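Side-chain contact in periplasmic beta-glucosidase (Pseudomonas aeruginosa, PDB 6R5T), which probably hydrolyses terminal, non-reducing beta-D-glucosyl residues with release of beta-D-glucose, as a member of glycoside hydrolase family 3: residues F567-S570 with V571-P575. The protein carries 1 engineered substitution. Sequence-based numbering, arbitrary orientation.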
loop_
_atom_site.group_PDB
_atom_site.type_symbol
_atom_site.label_atom_id
_atom_site.label_comp_id
_atom_site.label_asym_id
_atom_site.label_seq_id
_atom_site.Cartn_x
_atom_site.Cartn_y
_atom_site.Cartn_z
ATOM N N PHE A 567 5.839 -2.096 -14.713
ATOM C CA PHE A 567 7.166 -2.065 -14.069
ATOM C C PHE A 567 7.350 -0.695 -13.442
ATOM O O PHE A 567 7.428 0.301 -14.176
ATOM C CB PHE A 567 8.279 -2.365 -15.063
ATOM C CG PHE A 567 8.535 -3.832 -15.292
ATOM C CD1 PHE A 567 7.522 -4.762 -15.376
ATOM C CD2 PHE A 567 9.832 -4.290 -15.467
ATOM C CE1 PHE A 567 7.771 -6.115 -15.580
ATOM C CE2 PHE A 567 10.067 -5.632 -15.734
ATOM C CZ PHE A 567 9.061 -6.558 -15.759
ATOM N N PRO A 568 7.384 -0.604 -12.102
ATOM C CA PRO A 568 7.483 0.681 -11.444
ATOM C C PRO A 568 8.864 1.252 -11.715
ATOM O O PRO A 568 9.807 0.487 -11.817
ATOM C CB PRO A 568 7.366 0.396 -9.943
ATOM C CG PRO A 568 6.827 -1.004 -9.859
ATOM C CD PRO A 568 7.281 -1.713 -11.118
ATOM N N ARG A 569 8.978 2.580 -11.659
ATOM C CA ARG A 569 10.322 3.228 -11.729
ATOM C C ARG A 569 11.103 2.917 -10.457
ATOM O O ARG A 569 12.347 2.841 -10.525
ATOM C CB ARG A 569 10.210 4.728 -11.969
ATOM C CG ARG A 569 9.641 5.035 -13.332
ATOM C CD ARG A 569 9.400 6.518 -13.459
ATOM N NE ARG A 569 8.697 6.814 -14.687
ATOM C CZ ARG A 569 9.251 6.948 -15.882
ATOM N NH1 ARG A 569 10.549 6.862 -16.032
ATOM N NH2 ARG A 569 8.474 7.207 -16.915
ATOM N N SER A 570 10.441 2.763 -9.315
ATOM C CA SER A 570 11.113 2.390 -8.067
ATOM C C SER A 570 10.083 1.814 -7.109
ATOM O O SER A 570 8.885 2.018 -7.297
ATOM C CB SER A 570 11.821 3.567 -7.431
ATOM O OG SER A 570 10.862 4.490 -6.939
ATOM N N VAL A 571 10.567 1.188 -6.062
ATOM C CA VAL A 571 9.708 0.585 -5.025
ATOM C C VAL A 571 8.878 1.670 -4.331
ATOM O O VAL A 571 7.750 1.384 -3.884
ATOM C CB VAL A 571 10.554 -0.220 -4.034
ATOM C CG1 VAL A 571 11.418 0.661 -3.117
ATOM C CG2 VAL A 571 9.647 -1.139 -3.233
ATOM N N GLY A 572 9.374 2.913 -4.296
ATOM C CA GLY A 572 8.618 3.969 -3.631
ATOM C C GLY A 572 7.413 4.406 -4.404
ATOM O O GLY A 572 6.660 5.220 -3.852
ATOM N N GLN A 573 7.184 3.904 -5.623
ATOM C CA GLN A 573 5.935 4.172 -6.385
ATOM C C GLN A 573 4.881 3.079 -6.172
ATOM O O GLN A 573 3.794 3.253 -6.715
ATOM C CB GLN A 573 6.256 4.327 -7.872
ATOM C CG GLN A 573 7.306 5.411 -8.114
ATOM C CD GLN A 573 7.097 6.291 -9.320
ATOM O OE1 GLN A 573 6.046 6.240 -9.976
ATOM N NE2 GLN A 573 8.102 7.136 -9.596
ATOM N N VAL A 574 5.149 2.021 -5.417
ATOM C CA VAL A 574 4.200 0.878 -5.332
ATOM C C VAL A 574 2.962 1.361 -4.613
ATOM O O VAL A 574 3.049 2.059 -3.595
ATOM C CB VAL A 574 4.881 -0.324 -4.678
ATOM C CG1 VAL A 574 3.904 -1.361 -4.168
ATOM C CG2 VAL A 574 5.904 -0.920 -5.622
ATOM N N PRO A 575 1.759 0.994 -5.089
ATOM C CA PRO A 575 1.534 0.217 -6.304
ATOM C C PRO A 575 1.368 1.078 -7.540
ATOM O O PRO A 575 0.862 2.168 -7.496
ATOM C CB PRO A 575 0.199 -0.452 -5.999
ATOM C CG PRO A 575 -0.552 0.630 -5.240
ATOM C CD PRO A 575 0.500 1.265 -4.378
HETATM O O HOH W 1 6.504 4.057 -11.547
HETATM O O HOH W 2 12.058 4.349 -4.191
#
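Ser570 and Gln573 meet across a 3-10 turn, residues 571-573, with Ser570 just before it and Gln573 at its end. The turn belongs to the C-terminal domain of this family 3 enzyme, in the loop between helix 545-553 and strand 619-626, away from the sugar and magnesium sites. The backbone closes it: Gln573 N donates to Ser570 O at 3.0 Å. With chi1 at 70°, Ser570 OG lies between the backbone N and the carbonyl carbon and reaches back toward Gly572 N, where the direct bond from Gly572 N to Ser570 OG is weak, at 3.4 Å. A water takes the shorter bond from Gly572 N, at 3.0 Å, and donates to Ser570 OG, bridging the two.

Packing is tight where Gln573 CB lies 3.5 Å from Ser570 O; the chain then bends at chi2 (-141°), which carries the amide back toward Arg569. The Arg569 side is looser and partly exposed: Gln573 NE2 lies 4.0 Å from Arg569 CB, the guanidinium is turned 42° from the amide plane, and a water accepts from Arg569 N and donates weakly to Gln573 OE1. Arg569 NE bonds to Asn604 O. Pro568 CG and Val574 CG2 make a light apolar contact, at 4.3 Å.

Glu602 OE1 binds both Ser570 OG and Gln573 NE2, and Ala603 O takes a second bond from that amide nitrogen. Arg134 of the second subunit grips Gly572 O and Val574 O. The chemistry thus implies a short turn held by its own backbone bond, with one carboxylate tying two polar side chains together and carbonyls presented to the dimer partner.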